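Local coordinates for putative tetR-family transcriptional regulatory protein (Streptomyces coelicolor, PDB 2DG8) that probably binds operator DNA through an N-terminal helix-turn-helix domain and regulates transcription as a dimeric TetR-family repressor or activator, at residues I14-L19 with L56-F61; D73-A79 with H134-H138; R86-A90 with I174-T178. One frame throughout, in Å; residues are numbered along the deposited sequence.

Contact 1 (I14-L19 with L56-F61); sequences ILAATL and LLREAF
The ends of the Thr18 and Leu56 side chains meet head-on where helix 10-25 crosses helix 53-77. The methyl CG2 of Thr18 lies only 3.4 Å from CD1 of Leu56, closer than carbons usually pack, and Thr18 OG1 sits beside both leucine methyls. With chi1 -54°, OG1 lies beside the backbone N and CG2 anti to it, which points the methyl at Leu56 and Ala60 while OG1 turns back along its own helix to donate a 2.7 Å hydrogen bond to Ile14 O. That oxygen also receives the Thr18 N-H, the two donors coming from opposite faces of the carbonyl plane. The side chain of Ile14 crosses that of Leu56 at about a right angle, CG2 meeting CD2. Leu15 extends its CD2 over the flank of the other helix, 3.6 Å from Ala60 N and 3.7 Å from Glu59 CB. One turn on, Leu19 spreads both methyls against Ala60, each 3.5 Å from its O. Ala60, with no more than a CB, lies at the crossing, where the axes of the short segments are 9.0 Å apart at 85°. The contact joins the first helix of the DNA-binding domain to the long connecting helix; Phe50 and Ile35 flank it. Shortening Thr18 to an alanine removes CG2 and OG1, which would probably leave a gap beside Leu56 CD1 and Ile14 O without its second donor. The threonine hydroxyl is satisfied within its own helix and the Glu59 carboxylate pairs with Arg11, leaving van der Waals contact, mostly of methyl groups with side chains and backbone, to join the helices.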
loop_
_atom_site.group_PDB
_atom_site.type_symbol
_atom_site.label_atom_id
_atom_site.label_comp_id
_atom_site.label_asym_id
_atom_site.label_seq_id
_atom_site.Cartn_x
_atom_site.Cartn_y
_atom_site.Cartn_z
ATOM N N ILE A 14 25.152 -2.996 -8.069
ATOM C CA ILE A 14 24.686 -4.000 -7.134
ATOM C C ILE A 14 23.321 -3.584 -6.601
ATOM O O ILE A 14 22.409 -4.409 -6.511
ATOM C CB ILE A 14 25.686 -4.190 -5.974
ATOM C CG1 ILE A 14 26.946 -4.888 -6.506
ATOM C CG2 ILE A 14 25.045 -5.011 -4.853
ATOM C CD1 ILE A 14 28.107 -4.955 -5.524
ATOM N N LEU A 15 23.180 -2.300 -6.273
ATOM C CA LEU A 15 21.919 -1.782 -5.754
ATOM C C LEU A 15 20.791 -1.942 -6.765
ATOM O O LEU A 15 19.688 -2.369 -6.418
ATOM C CB LEU A 15 22.071 -0.311 -5.371
ATOM C CG LEU A 15 22.938 -0.058 -4.131
ATOM C CD1 LEU A 15 23.086 1.429 -3.912
ATOM C CD2 LEU A 15 22.305 -0.719 -2.908
ATOM N N ALA A 16 21.081 -1.618 -8.021
ATOM C CA ALA A 16 20.094 -1.734 -9.087
ATOM C C ALA A 16 19.643 -3.183 -9.275
ATOM O O ALA A 16 18.452 -3.453 -9.412
ATOM C CB ALA A 16 20.671 -1.192 -10.393
ATOM N N ALA A 17 20.599 -4.108 -9.279
ATOM C CA ALA A 17 20.303 -5.527 -9.458
ATOM C C ALA A 17 19.443 -6.036 -8.304
ATOM O O ALA A 17 18.592 -6.919 -8.479
ATOM C CB ALA A 17 21.605 -6.319 -9.536
ATOM N N THR A 18 19.673 -5.475 -7.119
ATOM C CA THR A 18 18.908 -5.850 -5.938
ATOM C C THR A 18 17.443 -5.433 -6.135
ATOM O O THR A 18 16.518 -6.176 -5.810
ATOM C CB THR A 18 19.465 -5.157 -4.676
ATOM O OG1 THR A 18 20.865 -5.438 -4.553
ATOM C CG2 THR A 18 18.746 -5.666 -3.423
ATOM N N LEU A 19 17.255 -4.236 -6.677
ATOM C CA LEU A 19 15.926 -3.688 -6.951
ATOM C C LEU A 19 15.245 -4.529 -8.032
ATOM O O LEU A 19 14.082 -4.890 -7.892
ATOM C CB LEU A 19 16.057 -2.225 -7.400
ATOM C CG LEU A 19 15.547 -1.099 -6.487
ATOM C CD1 LEU A 19 15.378 -1.546 -5.042
ATOM C CD2 LEU A 19 16.512 0.066 -6.600
ATOM N N LEU A 56 22.316 -3.342 2.617
ATOM C CA LEU A 56 22.060 -3.500 1.184
ATOM C C LEU A 56 20.599 -3.121 0.910
ATOM O O LEU A 56 20.315 -2.287 0.048
ATOM C CB LEU A 56 22.336 -4.963 0.785
ATOM C CG LEU A 56 22.448 -5.464 -0.663
ATOM C CD1 LEU A 56 21.138 -6.060 -1.086
ATOM C CD2 LEU A 56 22.898 -4.341 -1.613
ATOM N N LEU A 57 19.677 -3.717 1.661
ATOM C CA LEU A 57 18.259 -3.421 1.478
ATOM C C LEU A 57 17.926 -1.964 1.776
ATOM O O LEU A 57 17.123 -1.339 1.073
ATOM C CB LEU A 57 17.396 -4.331 2.353
ATOM C CG LEU A 57 17.320 -5.801 1.929
ATOM C CD1 LEU A 57 16.358 -6.540 2.833
ATOM C CD2 LEU A 57 16.864 -5.902 0.480
ATOM N N ARG A 58 18.542 -1.416 2.813
ATOM C CA ARG A 58 18.287 -0.027 3.169
ATOM C C ARG A 58 18.773 0.894 2.060
ATOM O O ARG A 58 18.076 1.843 1.688
ATOM C CB ARG A 58 18.971 0.326 4.494
ATOM C CG ARG A 58 18.408 -0.446 5.695
ATOM C CD ARG A 58 19.169 -0.144 6.981
ATOM N NE ARG A 58 18.840 1.160 7.541
ATOM C CZ ARG A 58 17.696 1.442 8.161
ATOM N NH1 ARG A 58 16.763 0.507 8.306
ATOM N NH2 ARG A 58 17.481 2.662 8.639
ATOM N N GLU A 59 19.955 0.609 1.517
ATOM C CA GLU A 59 20.492 1.444 0.449
ATOM C C GLU A 59 19.737 1.246 -0.861
ATOM O O GLU A 59 19.601 2.187 -1.638
ATOM C CB GLU A 59 21.988 1.174 0.237
ATOM C CG GLU A 59 22.847 1.482 1.454
ATOM C CD GLU A 59 24.309 1.741 1.105
ATOM O OE1 GLU A 59 25.183 1.466 1.955
ATOM O OE2 GLU A 59 24.584 2.232 -0.010
ATOM N N ALA A 60 19.245 0.030 -1.104
ATOM C CA ALA A 60 18.492 -0.256 -2.324
ATOM C C ALA A 60 17.138 0.453 -2.331
ATOM O O ALA A 60 16.782 1.114 -3.302
ATOM C CB ALA A 60 18.283 -1.757 -2.483
ATOM N N PHE A 61 16.384 0.302 -1.249
ATOM C CA PHE A 61 15.071 0.929 -1.151
ATOM C C PHE A 61 15.195 2.438 -0.992
ATOM O O PHE A 61 14.261 3.190 -1.299
ATOM C CB PHE A 61 14.280 0.330 0.013
ATOM C CG PHE A 61 13.597 -0.977 -0.329
ATOM C CD1 PHE A 61 13.839 -2.122 0.419
ATOM C CD2 PHE A 61 12.683 -1.048 -1.379
ATOM C CE1 PHE A 61 13.181 -3.322 0.130
ATOM C CE2 PHE A 61 12.020 -2.240 -1.679
ATOM C CZ PHE A 61 12.267 -3.383 -0.920
#

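Contact 2 (D73-A79 with H134-H138); sequences DEHLGAA and HLEKH
His138 NE2 donates a hydrogen bond to Ala79 O, 3.0 Å long and nearly straight at 170°. The oxygen lies in the plane of the imidazole, at its edge, whereas the N-H reaches the carbonyl from well above the peptide plane. The same ring edge brings CE1 to 3.0 Å from Leu76 O, and Ala79 CB packs 3.4 Å from NE2. His138 ND1 is buried without a partner. A CH-pi contact forms farther back: Asp73 CB lies over one face of the His134 ring, 4.0 Å from its centroid and displaced toward the rim. With CG anti to the backbone N (chi1 -175°), the Asp73 carboxylate is carried along that ring, their planes 19° apart. These pairs join the C-terminal end of helix 53-77, the long connector of the TetR fold, and the turn after it to the end of helix 121-135 and the residues that follow, in the all-helical C-terminal domain. Apolar packing is supplied by Leu76, whose CD1 meets Leu135 CD1 at 4.0 Å; Leu92 of helix 82-98 also touches Leu76. Electrostatics add a looser term, since Asp73 OD2 and Lys137 NZ stand 4.2 Å apart, too far for a salt bridge but probably close enough for mild attraction.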
loop_
_atom_site.group_PDB
_atom_site.type_symbol
_atom_site.label_atom_id
_atom_site.label_comp_id
_atom_site.label_asym_id
_atom_site.label_seq_id
_atom_site.Cartn_x
_atom_site.Cartn_y
_atom_site.Cartn_z
ATOM N N ASP A 73 9.170 15.847 -7.652
ATOM C CA ASP A 73 9.876 17.057 -8.034
ATOM C C ASP A 73 9.624 17.389 -9.498
ATOM O O ASP A 73 9.390 18.545 -9.851
ATOM C CB ASP A 73 11.376 16.889 -7.822
ATOM C CG ASP A 73 12.140 18.165 -8.099
ATOM O OD1 ASP A 73 13.379 18.099 -8.243
ATOM O OD2 ASP A 73 11.495 19.236 -8.164
ATOM N N GLU A 74 9.675 16.369 -10.348
ATOM C CA GLU A 74 9.445 16.562 -11.772
ATOM C C GLU A 74 8.089 17.222 -12.047
ATOM O O GLU A 74 8.002 18.180 -12.820
ATOM C CB GLU A 74 9.506 15.222 -12.510
ATOM C CG GLU A 74 9.455 15.359 -14.032
ATOM C CD GLU A 74 9.258 14.028 -14.748
ATOM O OE1 GLU A 74 10.021 13.074 -14.476
ATOM O OE2 GLU A 74 8.339 13.942 -15.592
ATOM N N HIS A 75 7.036 16.705 -11.420
ATOM C CA HIS A 75 5.694 17.240 -11.619
ATOM C C HIS A 75 5.436 18.548 -10.898
ATOM O O HIS A 75 4.943 19.505 -11.498
ATOM C CB HIS A 75 4.632 16.224 -11.176
ATOM C CG HIS A 75 4.441 15.095 -12.136
ATOM N ND1 HIS A 75 5.276 13.999 -12.171
ATOM C CD2 HIS A 75 3.540 14.916 -13.130
ATOM C CE1 HIS A 75 4.897 13.192 -13.145
ATOM N NE2 HIS A 75 3.847 13.725 -13.744
ATOM N N LEU A 76 5.759 18.577 -9.609
ATOM C CA LEU A 76 5.529 19.751 -8.777
ATOM C C LEU A 76 6.482 20.910 -9.052
ATOM O O LEU A 76 6.086 22.077 -8.995
ATOM C CB LEU A 76 5.605 19.365 -7.297
ATOM C CG LEU A 76 4.488 18.496 -6.704
ATOM C CD1 LEU A 76 3.173 19.273 -6.685
ATOM C CD2 LEU A 76 4.335 17.232 -7.508
ATOM N N GLY A 77 7.736 20.591 -9.338
ATOM C CA GLY A 77 8.709 21.635 -9.604
ATOM C C GLY A 77 8.335 22.503 -10.790
ATOM O O GLY A 77 8.715 23.674 -10.848
ATOM N N ALA A 78 7.581 21.938 -11.731
ATOM C CA ALA A 78 7.168 22.662 -12.930
ATOM C C ALA A 78 5.863 23.441 -12.775
ATOM O O ALA A 78 5.361 24.005 -13.748
ATOM C CB ALA A 78 7.047 21.691 -14.103
ATOM N N ALA A 79 5.311 23.471 -11.564
ATOM C CA ALA A 79 4.064 24.188 -11.311
ATOM C C ALA A 79 4.342 25.616 -10.855
ATOM O O ALA A 79 5.129 25.842 -9.936
ATOM C CB ALA A 79 3.233 23.449 -10.260
ATOM N N HIS A 134 8.392 18.883 -1.326
ATOM C CA HIS A 134 7.980 19.386 -2.635
ATOM C C HIS A 134 6.530 19.846 -2.655
ATOM O O HIS A 134 6.170 20.746 -3.409
ATOM C CB HIS A 134 8.188 18.325 -3.709
ATOM C CG HIS A 134 9.620 17.921 -3.881
ATOM N ND1 HIS A 134 10.122 16.736 -3.392
ATOM C CD2 HIS A 134 10.666 18.576 -4.437
ATOM C CE1 HIS A 134 11.421 16.677 -3.637
ATOM N NE2 HIS A 134 11.773 17.781 -4.269
ATOM N N LEU A 135 5.699 19.227 -1.827
ATOM C CA LEU A 135 4.292 19.590 -1.769
ATOM C C LEU A 135 4.159 20.946 -1.081
ATOM O O LEU A 135 3.318 21.764 -1.455
ATOM C CB LEU A 135 3.516 18.527 -0.997
ATOM C CG LEU A 135 2.486 17.605 -1.656
ATOM C CD1 LEU A 135 2.697 17.393 -3.154
ATOM C CD2 LEU A 135 2.540 16.308 -0.898
ATOM N N GLU A 136 5.002 21.180 -0.081
ATOM C CA GLU A 136 4.965 22.433 0.656
ATOM C C GLU A 136 5.483 23.624 -0.140
ATOM O O GLU A 136 5.491 24.746 0.360
ATOM C CB GLU A 136 5.740 22.312 1.964
ATOM C CG GLU A 136 5.117 21.342 2.943
ATOM C CD GLU A 136 5.847 21.318 4.260
ATOM O OE1 GLU A 136 5.599 20.397 5.063
ATOM O OE2 GLU A 136 6.667 22.231 4.491
ATOM N N LYS A 137 5.925 23.384 -1.367
ATOM C CA LYS A 137 6.391 24.480 -2.197
ATOM C C LYS A 137 5.161 25.180 -2.773
ATOM O O LYS A 137 5.268 26.246 -3.382
ATOM C CB LYS A 137 7.274 23.968 -3.337
ATOM C CG LYS A 137 8.627 23.441 -2.891
ATOM C CD LYS A 137 9.447 22.976 -4.089
ATOM C CE LYS A 137 10.728 22.272 -3.652
ATOM N NZ LYS A 137 11.500 21.784 -4.834
ATOM N N HIS A 138 3.989 24.582 -2.570
ATOM C CA HIS A 138 2.754 25.159 -3.084
ATOM C C HIS A 138 1.623 25.226 -2.067
ATOM O O HIS A 138 0.734 26.060 -2.191
ATOM C CB HIS A 138 2.262 24.377 -4.305
ATOM C CG HIS A 138 3.242 24.327 -5.435
ATOM N ND1 HIS A 138 4.223 23.362 -5.528
ATOM C CD2 HIS A 138 3.379 25.110 -6.530
ATOM C CE1 HIS A 138 4.920 23.553 -6.635
ATOM N NE2 HIS A 138 4.427 24.606 -7.261
#

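Contact 3 (R86-A90 with I174-T178); sequences REAVA and IARIT
Arg86 reaches Thr178 through a chain extended from CG to NE (chi2 -175°, chi3 174°), while Thr178 holds OG1 between its backbone N and carbonyl carbon (chi1 58°), turned to meet that arginine. The side chains run alongside one another, pointing in opposite directions. Here helix 82-98 packs on the end of helix 167-177, within the all-helical C-terminal domain of the TetR fold. Arg86 NE donates to Thr178 OG1 at 2.9 Å, with the oxygen close to the guanidinium plane, and NH1 adds a weak in-plane bond of 3.4 Å to Thr178 O. Thr178, the first residue to leave helical geometry, is held chiefly through its hydroxyl, with the weak carbonyl bond as a second point. Its OG1 accepts from Arg86 and in turn donates to Ile174 O at 2.7 Å, an oxygen that also takes the Thr178 N-H; this relay fixes the rotation of the hydroxyl and links the arginine to the last turn of the helix. Phe139 packs on both Arg86 and Thr178. Deeper in, Ile174 points at the facing helix and divides its work between two branches. CG2 rests 4.0 Å from Arg86 CB, and CD1 lies against Val89 CG1 and the N and CB of Ala90. Ile151 of helix 141-159 also packs on Val89. Farther round helix 167-177, Arg176 hydrogen-bonds through NH1 to Thr143 OG1 and Ile177 O of the second subunit, so the helix whose C-terminal end Arg86 reaches also takes part in the dimer interface. At the inner end, Ile174 CD1 sits 3.6 Å from both Val89 CG1 and Ala90 N.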
loop_
_atom_site.group_PDB
_atom_site.type_symbol
_atom_site.label_atom_id
_atom_site.label_comp_id
_atom_site.label_asym_id
_atom_site.label_seq_id
_atom_site.Cartn_x
_atom_site.Cartn_y
_atom_site.Cartn_z
ATOM N N ARG A 86 -2.149 21.722 -8.391
ATOM C CA ARG A 86 -3.254 20.780 -8.259
ATOM C C ARG A 86 -3.331 19.903 -9.501
ATOM O O ARG A 86 -3.536 18.690 -9.410
ATOM C CB ARG A 86 -4.588 21.520 -8.087
ATOM C CG ARG A 86 -4.682 22.374 -6.839
ATOM C CD ARG A 86 -6.077 22.970 -6.691
ATOM N NE ARG A 86 -6.244 23.682 -5.422
ATOM C CZ ARG A 86 -6.072 24.993 -5.258
ATOM N NH1 ARG A 86 -6.249 25.537 -4.058
ATOM N NH2 ARG A 86 -5.735 25.763 -6.288
ATOM N N GLU A 87 -3.178 20.534 -10.662
ATOM C CA GLU A 87 -3.226 19.840 -11.949
ATOM C C GLU A 87 -2.017 18.907 -12.055
ATOM O O GLU A 87 -2.096 17.808 -12.607
ATOM C CB GLU A 87 -3.177 20.870 -13.081
ATOM C CG GLU A 87 -3.848 20.437 -14.379
ATOM C CD GLU A 87 -5.366 20.458 -14.289
ATOM O OE1 GLU A 87 -5.922 21.454 -13.783
ATOM O OE2 GLU A 87 -6.004 19.486 -14.735
ATOM N N ALA A 88 -0.892 19.376 -11.523
ATOM C CA ALA A 88 0.348 18.618 -11.539
ATOM C C ALA A 88 0.205 17.363 -10.684
ATOM O O ALA A 88 0.708 16.296 -11.043
ATOM C CB ALA A 88 1.499 19.489 -11.006
ATOM N N VAL A 89 -0.475 17.501 -9.550
ATOM C CA VAL A 89 -0.674 16.386 -8.640
ATOM C C VAL A 89 -1.542 15.313 -9.282
ATOM O O VAL A 89 -1.318 14.124 -9.067
ATOM C CB VAL A 89 -1.322 16.851 -7.316
ATOM C CG1 VAL A 89 -1.717 15.635 -6.464
ATOM C CG2 VAL A 89 -0.339 17.733 -6.544
ATOM N N ALA A 90 -2.532 15.731 -10.067
ATOM C CA ALA A 90 -3.408 14.775 -10.735
ATOM C C ALA A 90 -2.557 13.948 -11.679
ATOM O O ALA A 90 -2.715 12.726 -11.775
ATOM C CB ALA A 90 -4.522 15.505 -11.516
ATOM N N ILE A 174 -8.461 16.270 -5.108
ATOM C CA ILE A 174 -7.325 17.136 -4.868
ATOM C C ILE A 174 -7.811 18.551 -4.565
ATOM O O ILE A 174 -7.373 19.163 -3.588
ATOM C CB ILE A 174 -6.380 17.121 -6.087
ATOM C CG1 ILE A 174 -5.723 15.736 -6.188
ATOM C CG2 ILE A 174 -5.341 18.218 -5.961
ATOM C CD1 ILE A 174 -5.111 15.414 -7.535
ATOM N N ALA A 175 -8.731 19.063 -5.381
ATOM C CA ALA A 175 -9.249 20.410 -5.158
ATOM C C ALA A 175 -9.872 20.509 -3.774
ATOM O O ALA A 175 -9.651 21.480 -3.058
ATOM C CB ALA A 175 -10.286 20.779 -6.231
ATOM N N ARG A 176 -10.644 19.498 -3.393
ATOM C CA ARG A 176 -11.284 19.495 -2.083
ATOM C C ARG A 176 -10.290 19.456 -0.906
ATOM O O ARG A 176 -10.384 20.277 0.010
ATOM C CB ARG A 176 -12.303 18.340 -2.024
ATOM C CG ARG A 176 -13.663 18.767 -2.600
ATOM C CD ARG A 176 -14.483 17.688 -3.325
ATOM N NE ARG A 176 -15.142 16.734 -2.444
ATOM C CZ ARG A 176 -16.300 16.132 -2.718
ATOM N NH1 ARG A 176 -16.820 15.269 -1.855
ATOM N NH2 ARG A 176 -16.955 16.402 -3.838
ATOM N N ILE A 177 -9.318 18.542 -0.944
ATOM C CA ILE A 177 -8.326 18.428 0.131
ATOM C C ILE A 177 -7.466 19.702 0.259
ATOM O O ILE A 177 -7.039 20.060 1.352
ATOM C CB ILE A 177 -7.390 17.205 -0.088
ATOM C CG1 ILE A 177 -6.887 16.667 1.252
ATOM C CG2 ILE A 177 -6.178 17.608 -0.920
ATOM C CD1 ILE A 177 -7.927 15.946 2.062
ATOM N N THR A 178 -7.225 20.389 -0.852
ATOM C CA THR A 178 -6.422 21.606 -0.828
ATOM C C THR A 178 -7.271 22.881 -0.697
ATOM O O THR A 178 -6.845 23.972 -1.083
ATOM C CB THR A 178 -5.536 21.712 -2.091
ATOM O OG1 THR A 178 -6.364 21.686 -3.256
ATOM C CG2 THR A 178 -4.547 20.545 -2.158
#

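From the N terminus, contact 1 closes first: the chain leaves helix 10-25, passes through helices 32-39 and 44-49, and returns on helix 53-77, completing the DNA-binding domain. The same long helix runs on to open contact 2, whose centre is 27 Å from that of contact 1, on the opposite side of the chain's centre. Contact 3 opens on helix 82-98 before contact 2 closes at 134-138, at and just beyond the end of helix 121-135, and itself closes only on helix 167-177; contacts 2 and 3 therefore cross. They also touch, Leu76 CD1 packing on Val89 CG2, which unites the connector with the C-terminal domain, whereas contact 1 precedes both in series.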